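Local coordinates for protein (soluble lytic transglycosylase SLT70) (Escherichia coli, PDB 1QSA) that cleaves the beta-1,4-glycosidic bonds between N-acetylmuramic acid and N-acetylglucosamine in peptidoglycan, leaving a 1,6-anhydro bond in the muramic acid product, at residues Arg349-Met354 against Tyr587-Leu592; Ala356-Gly361 against Thr612-Arg617. One frame throughout, in Å; residues are numbered along the deposited sequence.

Contact 1: Arg349-Met354 against Tyr587-Leu592. With SO4 (sulfate ion), chain B.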
loop_
_atom_site.group_PDB
_atom_site.type_symbol
_atom_site.label_atom_id
_atom_site.label_comp_id
_atom_site.label_asym_id
_atom_site.label_seq_id
_atom_site.Cartn_x
_atom_site.Cartn_y
_atom_site.Cartn_z
ATOM N N ARG A 349 3.355 16.239 15.529
ATOM C CA ARG A 349 3.820 16.326 14.149
ATOM C C ARG A 349 2.694 16.028 13.164
ATOM O O ARG A 349 1.843 15.190 13.439
ATOM C CB ARG A 349 4.958 15.303 13.965
ATOM C CG ARG A 349 5.643 15.290 12.618
ATOM C CD ARG A 349 6.580 14.063 12.502
ATOM N NE ARG A 349 5.825 12.813 12.611
ATOM C CZ ARG A 349 5.764 12.058 13.702
ATOM N NH1 ARG A 349 6.469 12.373 14.781
ATOM N NH2 ARG A 349 5.030 10.958 13.700
ATOM N N GLY A 350 2.662 16.745 12.045
ATOM C CA GLY A 350 1.665 16.445 11.035
ATOM C C GLY A 350 0.643 17.476 10.616
ATOM O O GLY A 350 0.683 18.633 11.021
ATOM N N PHE A 351 -0.265 17.020 9.761
ATOM C CA PHE A 351 -1.320 17.853 9.199
ATOM C C PHE A 351 -2.143 18.635 10.222
ATOM O O PHE A 351 -2.141 19.862 10.184
ATOM C CB PHE A 351 -2.245 17.014 8.319
ATOM C CG PHE A 351 -3.379 17.794 7.711
ATOM C CD1 PHE A 351 -3.174 18.591 6.590
ATOM C CD2 PHE A 351 -4.661 17.721 8.260
ATOM C CE1 PHE A 351 -4.238 19.298 6.029
ATOM C CE2 PHE A 351 -5.721 18.417 7.708
ATOM C CZ PHE A 351 -5.511 19.209 6.587
ATOM N N TYR A 352 -2.836 17.940 11.122
ATOM C CA TYR A 352 -3.662 18.652 12.110
ATOM C C TYR A 352 -2.873 19.575 13.040
ATOM O O TYR A 352 -3.353 20.658 13.375
ATOM C CB TYR A 352 -4.636 17.715 12.821
ATOM C CG TYR A 352 -5.918 17.569 12.033
ATOM C CD1 TYR A 352 -6.840 18.609 12.005
ATOM C CD2 TYR A 352 -6.195 16.412 11.296
ATOM C CE1 TYR A 352 -8.010 18.515 11.270
ATOM C CE2 TYR A 352 -7.373 16.301 10.544
ATOM C CZ TYR A 352 -8.274 17.368 10.546
ATOM O OH TYR A 352 -9.436 17.325 9.833
ATOM N N PRO A 353 -1.691 19.140 13.518
ATOM C CA PRO A 353 -0.927 20.049 14.377
ATOM C C PRO A 353 -0.663 21.352 13.601
ATOM O O PRO A 353 -0.708 22.442 14.168
ATOM C CB PRO A 353 0.363 19.259 14.610
ATOM C CG PRO A 353 -0.142 17.889 14.761
ATOM C CD PRO A 353 -1.195 17.759 13.663
ATOM N N MET A 354 -0.417 21.250 12.289
ATOM C CA MET A 354 -0.177 22.443 11.467
ATOM C C MET A 354 -1.458 23.263 11.241
ATOM O O MET A 354 -1.415 24.499 11.169
ATOM C CB MET A 354 0.365 22.035 10.088
ATOM C CG MET A 354 1.735 21.391 10.082
ATOM S SD MET A 354 2.206 20.912 8.389
ATOM C CE MET A 354 3.721 20.028 8.733
ATOM N N TYR A 587 -3.813 11.207 1.215
ATOM C CA TYR A 587 -2.865 11.743 0.233
ATOM C C TYR A 587 -2.782 13.274 0.361
ATOM O O TYR A 587 -1.688 13.849 0.420
ATOM C CB TYR A 587 -3.354 11.354 -1.168
ATOM C CG TYR A 587 -2.469 11.777 -2.321
ATOM C CD1 TYR A 587 -2.630 13.020 -2.933
ATOM C CD2 TYR A 587 -1.502 10.916 -2.828
ATOM C CE1 TYR A 587 -1.848 13.400 -4.026
ATOM C CE2 TYR A 587 -0.711 11.280 -3.927
ATOM C CZ TYR A 587 -0.893 12.522 -4.519
ATOM O OH TYR A 587 -0.161 12.887 -5.619
ATOM N N VAL A 588 -3.941 13.931 0.404
ATOM C CA VAL A 588 -3.998 15.389 0.494
ATOM C C VAL A 588 -3.349 15.879 1.790
ATOM O O VAL A 588 -2.551 16.814 1.767
ATOM C CB VAL A 588 -5.448 15.898 0.350
ATOM C CG1 VAL A 588 -5.514 17.396 0.574
ATOM C CG2 VAL A 588 -5.949 15.565 -1.057
ATOM N N LYS A 589 -3.665 15.216 2.899
ATOM C CA LYS A 589 -3.082 15.574 4.192
ATOM C C LYS A 589 -1.561 15.452 4.140
ATOM O O LYS A 589 -0.842 16.358 4.560
ATOM C CB LYS A 589 -3.646 14.674 5.291
ATOM C CG LYS A 589 -5.112 14.955 5.604
ATOM C CD LYS A 589 -5.616 14.023 6.677
ATOM C CE LYS A 589 -7.067 14.329 7.034
ATOM N NZ LYS A 589 -7.578 13.316 8.033
ATOM N N ASN A 590 -1.074 14.336 3.612
ATOM C CA ASN A 590 0.368 14.136 3.501
ATOM C C ASN A 590 1.028 15.200 2.622
ATOM O O ASN A 590 2.012 15.810 3.005
ATOM C CB ASN A 590 0.683 12.760 2.898
ATOM C CG ASN A 590 0.512 11.629 3.888
ATOM O OD1 ASN A 590 0.337 11.849 5.096
ATOM N ND2 ASN A 590 0.594 10.402 3.388
ATOM N N VAL A 591 0.478 15.419 1.434
ATOM C CA VAL A 591 1.094 16.369 0.513
ATOM C C VAL A 591 1.177 17.789 1.085
ATOM O O VAL A 591 2.203 18.460 0.938
ATOM C CB VAL A 591 0.407 16.324 -0.874
ATOM C CG1 VAL A 591 0.923 17.456 -1.768
ATOM C CG2 VAL A 591 0.660 14.954 -1.536
ATOM N N LEU A 592 0.122 18.226 1.778
ATOM C CA LEU A 592 0.122 19.552 2.393
ATOM C C LEU A 592 1.166 19.622 3.518
ATOM O O LEU A 592 1.909 20.607 3.597
ATOM C CB LEU A 592 -1.269 19.918 2.915
ATOM C CG LEU A 592 -2.339 20.062 1.818
ATOM C CD1 LEU A 592 -3.692 20.292 2.484
ATOM C CD2 LEU A 592 -2.014 21.170 0.849
HETATM S S SO4 B . 4.275 13.419 9.045
HETATM O O1 SO4 B . 3.540 14.510 8.374
HETATM O O2 SO4 B . 5.565 13.934 9.545
HETATM O O3 SO4 B . 3.459 12.944 10.175
HETATM O O4 SO4 B . 4.506 12.296 8.119
#
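F351 and Y352, in the first turn of helix 351-359, meet K589 and L592 of helix 582-601. Just ahead of them, R349 bends toward a sulfate ion, giving it a weak hydrogen bond from NE to O3 (3.4 Å, N-H...O angle 147°); R448 and Y597 bind the same ion. G350 follows as N-cap, its positive phi suiting glycine, and its O accepts the M354 N at 3.1 Å. F351 carries the main packing. With CG anti to the backbone N (chi1 179°), its ring reaches helix 582-601, where K589 CG sits over one face, 3.9 Å from the ring centroid and 14° off the normal: a CH-pi contact. At the ring's edge, F351 CE1 meets L592 CD1 at 3.7 Å, aliphatic against aromatic. F351 CD2 also lies over a face of Y352, 3.6 Å above its plane. The extended K589 chain runs on past F351 until NZ is 3.9 Å from Y352 CE2, at that ring's edge. Both polar ends converge on E577 OE1, outside the two segments, which forms a salt bridge with K589 NZ and a hydrogen bond with Y352 OH, helping hold the lysine tip beside the tyrosine ring. The start of helix 351-359 thus packs on helix 582-601, consistent with the alpha-superhelix docking on the lysozyme-like catalytic domain; Y587 OH is hydrogen-bonded to E478, the predicted active-site residue.

Contact 2: Ala356-Gly361 against Thr612-Arg617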
loop_
_atom_site.group_PDB
_atom_site.type_symbol
_atom_site.label_atom_id
_atom_site.label_comp_id
_atom_site.label_asym_id
_atom_site.label_seq_id
_atom_site.Cartn_x
_atom_site.Cartn_y
_atom_site.Cartn_z
ATOM N N ALA A 356 -3.863 23.393 13.376
ATOM C CA ALA A 356 -4.073 23.998 14.687
ATOM C C ALA A 356 -3.314 25.306 14.820
ATOM O O ALA A 356 -3.883 26.307 15.252
ATOM C CB ALA A 356 -3.697 23.013 15.801
ATOM N N ALA A 357 -2.043 25.302 14.416
ATOM C CA ALA A 357 -1.211 26.500 14.468
ATOM C C ALA A 357 -1.798 27.619 13.592
ATOM O O ALA A 357 -1.923 28.763 14.043
ATOM C CB ALA A 357 0.205 26.168 14.028
ATOM N N GLN A 358 -2.172 27.293 12.350
ATOM C CA GLN A 358 -2.749 28.290 11.456
ATOM C C GLN A 358 -4.094 28.814 11.994
ATOM O O GLN A 358 -4.367 30.005 11.909
ATOM C CB GLN A 358 -2.915 27.731 10.034
ATOM C CG GLN A 358 -3.360 28.795 9.022
ATOM C CD GLN A 358 -2.936 28.512 7.578
ATOM O OE1 GLN A 358 -2.351 27.469 7.275
ATOM N NE2 GLN A 358 -3.256 29.438 6.680
ATOM N N ARG A 359 -4.889 27.935 12.600
ATOM C CA ARG A 359 -6.191 28.333 13.147
ATOM C C ARG A 359 -6.049 29.415 14.222
ATOM O O ARG A 359 -6.776 30.406 14.194
ATOM C CB ARG A 359 -6.957 27.120 13.696
ATOM C CG ARG A 359 -8.357 27.453 14.260
ATOM C CD ARG A 359 -9.245 28.027 13.158
ATOM N NE ARG A 359 -10.536 28.546 13.631
ATOM C CZ ARG A 359 -11.613 27.799 13.839
ATOM N NH1 ARG A 359 -11.545 26.479 13.734
ATOM N NH2 ARG A 359 -12.751 28.380 14.230
ATOM N N ILE A 360 -5.090 29.264 15.133
ATOM C CA ILE A 360 -4.921 30.281 16.179
ATOM C C ILE A 360 -3.902 31.379 15.874
ATOM O O ILE A 360 -3.571 32.185 16.746
ATOM C CB ILE A 360 -4.637 29.662 17.553
ATOM C CG1 ILE A 360 -3.349 28.833 17.524
ATOM C CG2 ILE A 360 -5.828 28.833 17.992
ATOM C CD1 ILE A 360 -3.096 28.102 18.826
ATOM N N GLY A 361 -3.413 31.409 14.637
ATOM C CA GLY A 361 -2.469 32.431 14.223
ATOM C C GLY A 361 -1.080 32.372 14.819
ATOM O O GLY A 361 -0.425 33.404 14.975
ATOM N N THR A 612 -5.504 32.459 0.486
ATOM C CA THR A 612 -6.582 32.149 -0.451
ATOM C C THR A 612 -7.162 30.751 -0.221
ATOM O O THR A 612 -8.385 30.579 -0.161
ATOM C CB THR A 612 -6.112 32.342 -1.905
ATOM O OG1 THR A 612 -5.771 33.728 -2.096
ATOM C CG2 THR A 612 -7.215 31.970 -2.882
ATOM N N GLU A 613 -6.294 29.764 -0.039
ATOM C CA GLU A 613 -6.754 28.402 0.219
ATOM C C GLU A 613 -7.495 28.342 1.555
ATOM O O GLU A 613 -8.563 27.722 1.665
ATOM C CB GLU A 613 -5.557 27.446 0.265
ATOM C CG GLU A 613 -4.906 27.202 -1.092
ATOM C CD GLU A 613 -3.534 26.548 -0.982
ATOM O OE1 GLU A 613 -2.910 26.640 0.090
ATOM O OE2 GLU A 613 -3.068 25.955 -1.977
ATOM N N TRP A 614 -6.907 28.962 2.576
ATOM C CA TRP A 614 -7.472 28.969 3.924
ATOM C C TRP A 614 -8.849 29.626 4.031
ATOM O O TRP A 614 -9.705 29.145 4.776
ATOM C CB TRP A 614 -6.503 29.678 4.885
ATOM C CG TRP A 614 -6.899 29.634 6.346
ATOM C CD1 TRP A 614 -7.472 30.644 7.087
ATOM C CD2 TRP A 614 -6.719 28.535 7.245
ATOM N NE1 TRP A 614 -7.656 30.232 8.387
ATOM C CE2 TRP A 614 -7.202 28.946 8.518
ATOM C CE3 TRP A 614 -6.197 27.247 7.106
ATOM C CZ2 TRP A 614 -7.172 28.106 9.640
ATOM C CZ3 TRP A 614 -6.167 26.409 8.226
ATOM C CH2 TRP A 614 -6.653 26.848 9.476
ATOM N N GLY A 615 -9.056 30.694 3.269
ATOM C CA GLY A 615 -10.305 31.446 3.347
ATOM C C GLY A 615 -11.414 31.199 2.345
ATOM O O GLY A 615 -12.521 31.706 2.513
ATOM N N ARG A 616 -11.123 30.423 1.310
ATOM C CA ARG A 616 -12.074 30.100 0.254
ATOM C C ARG A 616 -13.278 29.302 0.777
ATOM O O ARG A 616 -13.194 28.626 1.803
ATOM C CB ARG A 616 -11.354 29.281 -0.818
ATOM C CG ARG A 616 -12.217 28.931 -1.986
ATOM C CD ARG A 616 -11.731 27.694 -2.689
ATOM N NE ARG A 616 -12.811 27.174 -3.510
ATOM C CZ ARG A 616 -12.969 27.445 -4.798
ATOM N NH1 ARG A 616 -12.069 28.180 -5.438
ATOM N NH2 ARG A 616 -14.002 26.935 -5.455
ATOM N N ARG A 617 -14.411 29.423 0.083
ATOM C CA ARG A 617 -15.594 28.637 0.416
ATOM C C ARG A 617 -15.425 27.329 -0.378
ATOM O O ARG A 617 -14.953 27.345 -1.516
ATOM C CB ARG A 617 -16.878 29.376 0.009
ATOM C CG ARG A 617 -17.058 30.734 0.694
ATOM C CD ARG A 617 -18.420 31.376 0.365
ATOM N NE ARG A 617 -18.816 31.140 -1.024
ATOM C CZ ARG A 617 -19.922 30.489 -1.387
ATOM N NH1 ARG A 617 -20.772 30.041 -0.473
ATOM N NH2 ARG A 617 -20.193 30.307 -2.674
#
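W614 lies along Q358 with its indole nearly parallel to the side-chain amide, the two planes 8° apart, and this stack is the tight half of the contact. Q358 CG stands 3.6 Å from the centroid of the six-membered ring, almost on the ring normal, as a CH-pi donor. Farther along the same face, Q358 CD comes within 3.5 Å of W614 CE3, and Q358 NE2 lies 3.6 Å from W614 CD2, so methylene and amide together lie over one face of the indole. The amide's turn is helped from outside the pair: OE1 accepts a hydrogen bond from M609 N. On the tryptophan side, CG anti to the backbone N (chi1 -174°) sends the ring out toward helix 351-359. Replacing W614 with an alanine would probably leave the flat side of the Q358 amide without its stacking partner and open a gap beside R359. That second neighbour is the looser half. R359 CA approaches W614 CZ2 obliquely at 3.6 Å, but the side chain comes no nearer than CD to CZ2, 4.1 Å. Its guanidinium, tilted 64° from the indole, turns instead to D327 and Y323. Beyond W614, G615, R616 and R617 are exposed and make no contact with 356-361. There are no strands here: helix 351-359 is closed by a Schellman motif at G361; its A356, and I360 just past its end, rest on helix 335-346, R359 ties it to helix 319-331, and E613 joins helix 611-615 to helix 545-554 through a salt bridge with R545.

How the contacts relate
Both contacts pair helix 351-359 with the C-terminal end of the chain: contact 1 uses the helix start against helix 582-601, contact 2 its end against helix 611-615, the next helix in sequence. Their centres are about 13 Å apart. Contact 1 is the buried one, its centre about 18 Å from that of the chain; contact 2 lies about 31 Å out and is a surface contact. Neither has a hydrogen bond across its segments, and each relies on a methylene over an aromatic face. The roles are exchanged, however: the ring comes from 351-359 in the buried contact and from the C-terminal helix at the surface, where amide stacking is added.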